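PDB 3PF0: imelysin-like protein from Psychrobacter arcticus, which is of unknown function but belongs to the imelysin-like M75 peptidase family and has been considered a putative metalloendopeptidase. Local coordinates for residues Asn228-Phe231 with Asn232-Ser236; Leu237-Thr240 with Met241-Asn244; Ala277-Asn280 with Lys281-Asp285; Thr341-Ile344 with Lys345-Ile349. All blocks are in the same frame, centred on the assembly; numbering follows the deposited sequence. Where two conformers were deposited one is given.

In the fold
Contacts 1, 2 and 4 are turns within helices of one all-helical chain, and contact 3 closes the end of one helix and leads into the next. Contacts 1 and 2 occupy successive stretches of helix 225-250, contact 3 the C-terminal end of helix 268-283, and contact 4 helix 327-351. Contact 1 is buried; the other three each pair an inward apolar face with a more exposed polar one. The three helices meet through Leu234, Leu235, Val238, Leu279, Met283, Ile344 and Leu348, while Glu239 and Lys345 add a salt bridge beside this apolar interface. Side-chain groups double the grip on backbone carbonyls in contacts 1, 3 and 4, weakly in contact 2; contacts 2 and 4 each include a wider pi-type turn.

Contact 1 (Asn228-Phe231 with Asn232-Ser236); sequences NQWF and NSLLS
Asn232 reaches back one helical turn to Asn228 within helix 225-250. Its CB lies 3.3 Å from Asn228 O, CG stays close to that oxygen, and ND2 at the tip donates to it over 2.8 Å, in a nearly straight bond (166°) with the acceptor in the plane of the Asn232 amide. The backbone N of Asn232 also donates to Asn228 O, at 3.1 Å, and the two donors arrive from opposite faces of the carbonyl plane. OD1 of Asn232 accepts from Gly357 N, and ND2 also serves Arg355 O; Asn228 OD1 takes Arg355 N. A leucine in place of Asn232 would probably leave Gly357 N without this acceptor and Asn228 O with only the backbone donor of the pair.

On the apolar side Leu234 sits over one face of the Trp230 indole. Its CG stands 4.2 Å from the centroid of the six-membered ring in a CH-pi contact, and CD1 lies 3.8 Å from Trp230 CZ2. With Trp230 CG anti to the backbone N (chi1 165°), the indole slants toward Leu234, while NE1 bonds Tyr54 OH. The chemistry is thus divided: amides hold the segment after helix 327-351 on one side, and aromatic and aliphatic groups pack the other.

Contact 2 (Leu237-Thr240 with Met241-Asn244); sequences LVET and MKSN
Leu237 O accepts from Met241 N at 3.2 Å and Val238 O from Lys242 N at 2.9 Å, the i to i+4 bonding of an alpha-helix, here part of helix 225-250 in an all-helical fold; a wider pi-type turn follows over 241-244. The buried face is carried by Val238 and selenomethionine Met241. The Met241 chain leaves the backbone extended and then bends at its last torsion (chi3 66°), which brings CE back to 3.8 Å from Val238 CA and 4.0 Å from Val238 CB, so that the terminal methyl lies across the base of the valine. Val238 also packs on Leu279 and Thr341 of the two neighbouring helices, and Met241 on Ile272.

The other side is polar. Lys242 CG passes 3.4 Å from Glu239 O, but the charged ends diverge: Glu239 OE2 and Lys242 NZ stand 6.1 Å apart. The carboxylate, in the conformer modelled here, forms its salt bridge with Lys345 instead, across to helix 327-351. Thr240 turns its hydroxyl back to the carbonyl of Ser236, one turn earlier. Glu239 O is approached twice by Ser243, by its backbone N at 3.1 Å and, in a weak bond, by OG at 3.2 Å.

Contact 3 (Ala277-Asn280 with Lys281-Asp285); sequences ATLN and KAMTD
Asn280 and Thr284 close the last turn of helix 268-283, where a side-chain hydroxyl joins the backbone bonding. Upstream, the backbone bonds are those of a regular alpha-helix, such as Met283 N to Leu279 O at 2.9 Å. Thr284 is the first residue to leave helical backbone angles, yet both its N and its OG1 donate to Asn280 O, at 2.9 Å and 2.7 Å respectively. They come from opposite faces of the carbonyl plane, OG1 lying 36° above it. The hydroxyl gets there because OG1 sits between the backbone N and the carbonyl carbon (chi1 68°), turned back over the helix end. A valine in place of Thr284 would probably leave Asn280 O with the backbone donor alone and this final turn less firmly closed.

The remaining contacts are by packing. Thr284 CG2 lies 3.5 Å from Asn280 OD1, a van der Waals approach. On the inward face, CG of selenomethionine Met283 passes 3.3 Å from Leu279 O, and the bend at chi2 (-44°) then carries CE to 3.8 Å from Leu279 CD1. These two side chains continue into the interface with Leu234, Ile344 and Leu308.

Past Thr284, Asp285 caps helix 286-292 from its N-cap position, where OD1 makes a weak bond to Val287 N and OD2 bonds His57 NE2. Side-chain oxygens therefore serve both sides of the junction, a hydroxyl donating where one helix ends and a carboxylate accepting where the next begins.

Contact 4 (Thr341-Ile344 with Lys345-Ile349); sequences TRLI and KSQLI
Ile344 and Ile349 meet at an angle along helix 327-351, the spacing of five residues reflecting a wider pi-type turn over 345-348. Their methyls Ile344 CG2 and Ile349 CD1 are 4.1 Å apart, and Leu348 CD2 approaches the same CG2 from the next position. CG2, the branch anti to the backbone N, lies beside the carbonyl carbon and meets both, while CG1 takes the other direction (chi1 -64°). This cluster faces inward, with Met283 against Ile344 and Leu348, and Ile354 against Ile349.

Leu343 and Gln347 instead run side by side, pointing the same way. In the conformer modelled for Gln347, one of two, Leu343 CD2 lies 3.6 Å from NE2; the Gln347 amide touches this methyl by van der Waals contact. Further round, Lys345 CD passes 3.4 Å from Thr341 O, and the bend at chi3 (93°) then turns NZ toward Glu239 of helix 225-250.

The backbone follows the wider turn. Leu343 O is shared by Gln347 N and Leu348 N, and Ile344 O accepts from Ile349 N at 2.9 Å. One carbonyl before Leu343, Arg342 O is gripped twice by Ser346: by N at 2.9 Å and by OG at 2.7 Å, the latter 46° above the carbonyl plane.

Contact 1 (Asn228-Phe231 with Asn232-Ser236)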
loop_
_atom_site.group_PDB
_atom_site.type_symbol
_atom_site.label_atom_id
_atom_site.label_comp_id
_atom_site.label_asym_id
_atom_site.label_seq_id
_atom_site.Cartn_x
_atom_site.Cartn_y
_atom_site.Cartn_z
ATOM N N ASN A 228 -1.914 14.302 13.942
ATOM C CA ASN A 228 -3.001 14.618 13.014
ATOM C C ASN A 228 -2.724 14.043 11.616
ATOM O O ASN A 228 -3.612 13.416 11.039
ATOM C CB ASN A 228 -3.254 16.127 12.932
ATOM C CG ASN A 228 -4.585 16.463 12.301
ATOM O OD1 ASN A 228 -5.648 16.263 12.896
ATOM N ND2 ASN A 228 -4.565 16.951 11.070
ATOM N N GLN A 229 -1.491 14.226 11.099
ATOM C CA GLN A 229 -1.089 13.746 9.780
ATOM C C GLN A 229 -1.078 12.226 9.722
ATOM O O GLN A 229 -1.525 11.667 8.722
ATOM C CB GLN A 229 0.291 14.303 9.371
ATOM C CG GLN A 229 0.542 14.182 7.858
ATOM C CD GLN A 229 1.562 15.136 7.294
ATOM O OE1 GLN A 229 2.575 15.476 7.922
ATOM N NE2 GLN A 229 1.348 15.524 6.053
ATOM N N TRP A 230 -0.557 11.568 10.773
ATOM C CA TRP A 230 -0.455 10.115 10.875
ATOM C C TRP A 230 -1.845 9.437 10.808
ATOM O O TRP A 230 -2.030 8.538 9.989
ATOM C CB TRP A 230 0.298 9.721 12.165
ATOM C CG TRP A 230 0.172 8.276 12.579
ATOM C CD1 TRP A 230 -0.398 7.806 13.722
ATOM C CD2 TRP A 230 0.619 7.121 11.848
ATOM N NE1 TRP A 230 -0.315 6.432 13.765
ATOM C CE2 TRP A 230 0.308 5.985 12.631
ATOM C CE3 TRP A 230 1.233 6.934 10.595
ATOM C CZ2 TRP A 230 0.601 4.680 12.211
ATOM C CZ3 TRP A 230 1.517 5.642 10.178
ATOM C CH2 TRP A 230 1.213 4.533 10.986
ATOM N N PHE A 231 -2.809 9.865 11.643
ATOM C CA PHE A 231 -4.129 9.243 11.666
ATOM C C PHE A 231 -4.974 9.617 10.448
ATOM O O PHE A 231 -5.829 8.822 10.045
ATOM C CB PHE A 231 -4.872 9.546 12.969
ATOM C CG PHE A 231 -4.348 8.718 14.109
ATOM C CD1 PHE A 231 -4.717 7.385 14.247
ATOM C CD2 PHE A 231 -3.442 9.249 15.017
ATOM C CE1 PHE A 231 -4.206 6.606 15.286
ATOM C CE2 PHE A 231 -2.921 8.466 16.048
ATOM C CZ PHE A 231 -3.309 7.152 16.175
ATOM N N ASN A 232 -4.721 10.786 9.834
ATOM C CA ASN A 232 -5.435 11.144 8.615
ATOM C C ASN A 232 -4.899 10.298 7.461
ATOM O O ASN A 232 -5.649 9.965 6.545
ATOM C CB ASN A 232 -5.346 12.632 8.316
ATOM C CG ASN A 232 -6.474 13.386 8.957
ATOM O OD1 ASN A 232 -7.596 13.409 8.440
ATOM N ND2 ASN A 232 -6.231 13.933 10.144
ATOM N N SER A 233 -3.619 9.903 7.547
ATOM C CA SER A 233 -2.968 9.026 6.583
ATOM C C SER A 233 -3.603 7.634 6.667
ATOM O O SER A 233 -3.875 7.024 5.633
ATOM C CB SER A 233 -1.467 8.952 6.854
ATOM O OG SER A 233 -0.798 8.234 5.832
ATOM N N LEU A 234 -3.851 7.148 7.905
ATOM C CA LEU A 234 -4.479 5.849 8.147
ATOM C C LEU A 234 -5.919 5.875 7.676
ATOM O O LEU A 234 -6.374 4.900 7.072
ATOM C CB LEU A 234 -4.401 5.430 9.625
ATOM C CG LEU A 234 -3.009 5.122 10.199
ATOM C CD1 LEU A 234 -3.112 4.754 11.664
ATOM C CD2 LEU A 234 -2.299 4.008 9.418
ATOM N N LEU A 235 -6.619 7.009 7.898
ATOM C CA LEU A 235 -8.005 7.193 7.449
ATOM C C LEU A 235 -8.054 7.169 5.911
ATOM O O LEU A 235 -8.958 6.542 5.347
ATOM C CB LEU A 235 -8.600 8.499 8.021
ATOM C CG LEU A 235 -9.957 9.001 7.478
ATOM C CD1 LEU A 235 -11.102 8.007 7.736
ATOM C CD2 LEU A 235 -10.287 10.358 8.056
ATOM N N SER A 236 -7.065 7.836 5.250
ATOM C CA SER A 236 -6.944 7.900 3.790
ATOM C C SER A 236 -6.738 6.507 3.196
ATOM O O SER A 236 -7.231 6.234 2.110
ATOM C CB SER A 236 -5.790 8.813 3.387
ATOM O OG SER A 236 -5.672 8.927 1.979
#

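Contact 2 (Leu237-Thr240 with Met241-Asn244)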
loop_
_atom_site.group_PDB
_atom_site.type_symbol
_atom_site.label_atom_id
_atom_site.label_comp_id
_atom_site.label_asym_id
_atom_site.label_seq_id
_atom_site.Cartn_x
_atom_site.Cartn_y
_atom_site.Cartn_z
ATOM N N LEU A 237 -6.009 5.622 3.918
ATOM C CA LEU A 237 -5.731 4.249 3.478
ATOM C C LEU A 237 -7.038 3.473 3.244
ATOM O O LEU A 237 -7.202 2.873 2.184
ATOM C CB LEU A 237 -4.836 3.507 4.506
ATOM C CG LEU A 237 -4.483 2.039 4.191
ATOM C CD1 LEU A 237 -3.512 1.932 3.015
ATOM C CD2 LEU A 237 -3.888 1.356 5.392
ATOM N N VAL A 238 -7.960 3.503 4.219
ATOM C CA VAL A 238 -9.234 2.786 4.150
ATOM C C VAL A 238 -10.245 3.559 3.254
ATOM O O VAL A 238 -11.057 2.911 2.586
ATOM C CB VAL A 238 -9.777 2.436 5.571
ATOM C CG1 VAL A 238 -9.818 3.647 6.489
ATOM C CG2 VAL A 238 -11.126 1.711 5.534
ATOM N N GLU A 239 -10.176 4.911 3.212
ATOM C CA GLU A 239 -11.088 5.696 2.376
ATOM C C GLU A 239 -10.802 5.460 0.885
ATOM O O GLU A 239 -11.736 5.160 0.146
ATOM C CB GLU A 239 -11.036 7.190 2.726
ATOM C CG GLU A 239 -12.355 7.697 3.292
ATOM C CD GLU A 239 -12.350 9.013 4.048
ATOM O OE1 GLU A 239 -11.346 9.759 3.971
ATOM O OE2 GLU A 239 -13.369 9.305 4.714
ATOM N N THR A 240 -9.515 5.546 0.453
ATOM C CA THR A 240 -9.128 5.318 -0.948
ATOM C C THR A 240 -9.328 3.843 -1.319
ATOM O O THR A 240 -9.619 3.547 -2.470
ATOM C CB THR A 240 -7.687 5.781 -1.241
ATOM O OG1 THR A 240 -6.763 5.044 -0.437
ATOM C CG2 THR A 240 -7.493 7.287 -1.057
HETATM N N MSE A 241 -9.197 2.933 -0.346
HETATM C CA MSE A 241 -9.421 1.510 -0.546
HETATM C C MSE A 241 -10.907 1.228 -0.831
HETATM O O MSE A 241 -11.203 0.583 -1.834
HETATM C CB MSE A 241 -8.925 0.726 0.672
HETATM C CG MSE A 241 -9.399 -0.706 0.735
HETATM SE SE MSE A 241 -8.236 -1.740 1.895
HETATM C CE MSE A 241 -8.586 -0.900 3.630
ATOM N N LYS A 242 -11.836 1.692 0.025
ATOM C CA LYS A 242 -13.258 1.417 -0.209
ATOM C C LYS A 242 -13.797 2.120 -1.485
ATOM O O LYS A 242 -14.650 1.552 -2.166
ATOM C CB LYS A 242 -14.128 1.756 1.023
ATOM C CG LYS A 242 -14.275 3.233 1.382
ATOM C CD LYS A 242 -15.168 3.395 2.609
ATOM C CE LYS A 242 -15.676 4.800 2.810
ATOM N NZ LYS A 242 -16.699 5.162 1.798
ATOM N N SER A 243 -13.284 3.324 -1.814
ATOM C CA SER A 243 -13.725 4.095 -2.980
ATOM C C SER A 243 -13.063 3.644 -4.281
ATOM O O SER A 243 -13.764 3.165 -5.168
ATOM C CB SER A 243 -13.461 5.582 -2.774
ATOM O OG SER A 243 -14.217 6.082 -1.686
ATOM N N ASN A 244 -11.722 3.802 -4.396
ATOM C CA ASN A 244 -10.972 3.518 -5.620
ATOM C C ASN A 244 -10.767 2.047 -5.878
ATOM O O ASN A 244 -10.738 1.664 -7.043
ATOM C CB ASN A 244 -9.606 4.234 -5.631
ATOM C CG ASN A 244 -9.696 5.737 -5.544
ATOM O OD1 ASN A 244 -10.709 6.360 -5.911
ATOM N ND2 ASN A 244 -8.629 6.360 -5.073
#

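Contact 3 (Ala277-Asn280 with Lys281-Asp285)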
loop_
_atom_site.group_PDB
_atom_site.type_symbol
_atom_site.label_atom_id
_atom_site.label_comp_id
_atom_site.label_asym_id
_atom_site.label_seq_id
_atom_site.Cartn_x
_atom_site.Cartn_y
_atom_site.Cartn_z
ATOM N N ALA A 277 -4.590 -5.831 7.435
ATOM C CA ALA A 277 -3.671 -6.329 8.467
ATOM C C ALA A 277 -2.740 -5.217 8.998
ATOM O O ALA A 277 -2.415 -5.209 10.189
ATOM C CB ALA A 277 -2.846 -7.484 7.916
ATOM N N THR A 278 -2.342 -4.270 8.126
ATOM C CA THR A 278 -1.472 -3.146 8.487
ATOM C C THR A 278 -2.272 -2.159 9.341
ATOM O O THR A 278 -1.777 -1.705 10.376
ATOM C CB THR A 278 -0.870 -2.536 7.219
ATOM O OG1 THR A 278 -0.083 -3.549 6.601
ATOM C CG2 THR A 278 -0.007 -1.314 7.492
ATOM N N LEU A 279 -3.518 -1.870 8.929
ATOM C CA LEU A 279 -4.431 -0.991 9.662
ATOM C C LEU A 279 -4.759 -1.602 11.029
ATOM O O LEU A 279 -4.749 -0.879 12.026
ATOM C CB LEU A 279 -5.713 -0.738 8.850
ATOM C CG LEU A 279 -6.622 0.405 9.327
ATOM C CD1 LEU A 279 -5.993 1.772 9.056
ATOM C CD2 LEU A 279 -7.971 0.336 8.644
ATOM N N ASN A 280 -4.991 -2.939 11.078
ATOM C CA ASN A 280 -5.258 -3.669 12.324
ATOM C C ASN A 280 -4.055 -3.597 13.280
ATOM O O ASN A 280 -4.243 -3.448 14.489
ATOM C CB ASN A 280 -5.614 -5.127 12.049
ATOM C CG ASN A 280 -6.055 -5.859 13.286
ATOM O OD1 ASN A 280 -7.115 -5.579 13.849
ATOM N ND2 ASN A 280 -5.230 -6.789 13.759
ATOM N N LYS A 281 -2.827 -3.692 12.736
ATOM C CA LYS A 281 -1.578 -3.613 13.509
ATOM C C LYS A 281 -1.455 -2.234 14.170
ATOM O O LYS A 281 -1.008 -2.141 15.309
ATOM C CB LYS A 281 -0.368 -3.879 12.594
ATOM C CG LYS A 281 0.820 -4.515 13.302
ATOM C CD LYS A 281 2.141 -3.974 12.785
ATOM C CE LYS A 281 3.295 -4.387 13.666
ATOM N NZ LYS A 281 4.506 -3.559 13.411
ATOM N N ALA A 282 -1.882 -1.169 13.457
ATOM C CA ALA A 282 -1.859 0.209 13.941
ATOM C C ALA A 282 -2.962 0.463 14.983
ATOM O O ALA A 282 -2.688 1.110 15.995
ATOM C CB ALA A 282 -2.010 1.172 12.772
HETATM N N MSE A 283 -4.196 -0.049 14.741
HETATM C CA MSE A 283 -5.365 0.140 15.611
HETATM C C MSE A 283 -5.324 -0.693 16.896
HETATM O O MSE A 283 -5.880 -0.245 17.900
HETATM C CB MSE A 283 -6.680 -0.171 14.870
HETATM C CG MSE A 283 -7.004 0.796 13.727
HETATM SE SE MSE A 283 -6.729 2.667 14.169
HETATM C CE MSE A 283 -6.804 3.416 12.385
ATOM N N THR A 284 -4.716 -1.904 16.867
ATOM C CA THR A 284 -4.640 -2.797 18.039
ATOM C C THR A 284 -3.258 -2.698 18.727
ATOM O O THR A 284 -2.951 -3.495 19.623
ATOM C CB THR A 284 -4.980 -4.259 17.670
ATOM O OG1 THR A 284 -3.960 -4.795 16.825
ATOM C CG2 THR A 284 -6.369 -4.409 17.029
ATOM N N ASP A 285 -2.444 -1.706 18.311
ATOM C CA ASP A 285 -1.122 -1.427 18.853
ATOM C C ASP A 285 -1.250 -1.091 20.352
ATOM O O ASP A 285 -2.004 -0.179 20.696
ATOM C CB ASP A 285 -0.471 -0.277 18.055
ATOM C CG ASP A 285 0.827 0.308 18.588
ATOM O OD1 ASP A 285 1.563 -0.412 19.308
ATOM O OD2 ASP A 285 1.133 1.467 18.243
#

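Contact 4 (Thr341-Ile344 with Lys345-Ile349)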
loop_
_atom_site.group_PDB
_atom_site.type_symbol
_atom_site.label_atom_id
_atom_site.label_comp_id
_atom_site.label_asym_id
_atom_site.label_seq_id
_atom_site.Cartn_x
_atom_site.Cartn_y
_atom_site.Cartn_z
ATOM N N THR A 341 -14.268 3.462 8.455
ATOM C CA THR A 341 -14.041 4.901 8.217
ATOM C C THR A 341 -14.910 5.717 9.174
ATOM O O THR A 341 -14.441 6.721 9.714
ATOM C CB THR A 341 -14.297 5.309 6.752
ATOM O OG1 THR A 341 -15.575 4.846 6.353
ATOM C CG2 THR A 341 -13.274 4.764 5.805
ATOM N N ARG A 342 -16.153 5.248 9.421
ATOM C CA ARG A 342 -17.105 5.867 10.343
ATOM C C ARG A 342 -16.515 5.910 11.749
ATOM O O ARG A 342 -16.490 6.976 12.368
ATOM C CB ARG A 342 -18.437 5.099 10.338
ATOM C CG ARG A 342 -19.551 5.774 11.141
ATOM C CD ARG A 342 -20.779 4.887 11.316
ATOM N NE ARG A 342 -20.499 3.685 12.108
ATOM C CZ ARG A 342 -20.479 3.640 13.438
ATOM N NH1 ARG A 342 -20.718 4.735 14.152
ATOM N NH2 ARG A 342 -20.210 2.502 14.065
ATOM N N LEU A 343 -16.002 4.762 12.229
ATOM C CA LEU A 343 -15.401 4.633 13.548
ATOM C C LEU A 343 -14.145 5.501 13.686
ATOM O O LEU A 343 -13.933 6.065 14.756
ATOM C CB LEU A 343 -15.069 3.165 13.865
ATOM C CG LEU A 343 -16.251 2.225 14.158
ATOM C CD1 LEU A 343 -15.796 0.793 14.192
ATOM C CD2 LEU A 343 -16.948 2.570 15.471
ATOM N N ILE A 344 -13.334 5.638 12.618
ATOM C CA ILE A 344 -12.116 6.453 12.679
ATOM C C ILE A 344 -12.478 7.956 12.785
ATOM O O ILE A 344 -11.956 8.649 13.663
ATOM C CB ILE A 344 -11.141 6.160 11.496
ATOM C CG1 ILE A 344 -10.630 4.701 11.555
ATOM C CG2 ILE A 344 -9.955 7.153 11.493
ATOM C CD1 ILE A 344 -9.860 4.200 10.296
ATOM N N LYS A 345 -13.384 8.430 11.922
ATOM C CA LYS A 345 -13.805 9.830 11.852
ATOM C C LYS A 345 -14.628 10.300 13.062
ATOM O O LYS A 345 -14.437 11.435 13.508
ATOM C CB LYS A 345 -14.634 10.066 10.575
ATOM C CG LYS A 345 -13.818 10.161 9.297
ATOM C CD LYS A 345 -14.597 9.661 8.084
ATOM C CE LYS A 345 -15.340 10.741 7.346
ATOM N NZ LYS A 345 -16.052 10.185 6.169
ATOM N N SER A 346 -15.561 9.466 13.560
ATOM C CA SER A 346 -16.484 9.875 14.620
ATOM C C SER A 346 -16.123 9.413 16.035
ATOM O O SER A 346 -16.669 9.987 16.984
ATOM C CB SER A 346 -17.900 9.408 14.296
ATOM O OG SER A 346 -18.017 7.996 14.348
ATOM N N GLN A 347 -15.244 8.397 16.193
ATOM C CA GLN A 347 -14.870 7.900 17.519
ATOM C C GLN A 347 -13.367 8.025 17.776
ATOM O O GLN A 347 -12.981 8.545 18.817
ATOM C CB GLN A 347 -15.323 6.443 17.723
ATOM C CG GLN A 347 -16.804 6.289 18.066
ATOM C CD GLN A 347 -17.207 4.865 18.391
ATOM O OE1 GLN A 347 -16.421 4.054 18.901
ATOM N NE2 GLN A 347 -18.466 4.537 18.141
ATOM N N LEU A 348 -12.517 7.555 16.846
ATOM C CA LEU A 348 -11.063 7.594 17.048
ATOM C C LEU A 348 -10.454 9.018 17.027
ATOM O O LEU A 348 -9.761 9.377 17.984
ATOM C CB LEU A 348 -10.322 6.685 16.041
ATOM C CG LEU A 348 -8.795 6.553 16.216
ATOM C CD1 LEU A 348 -8.433 5.792 17.487
ATOM C CD2 LEU A 348 -8.158 5.911 15.007
ATOM N N ILE A 349 -10.661 9.787 15.942
ATOM C CA ILE A 349 -10.103 11.135 15.765
ATOM C C ILE A 349 -10.594 12.109 16.891
ATOM O O ILE A 349 -9.722 12.753 17.482
ATOM C CB ILE A 349 -10.357 11.660 14.315
ATOM C CG1 ILE A 349 -9.327 11.029 13.337
ATOM C CG2 ILE A 349 -10.337 13.191 14.232
ATOM C CD1 ILE A 349 -9.594 11.201 11.823
#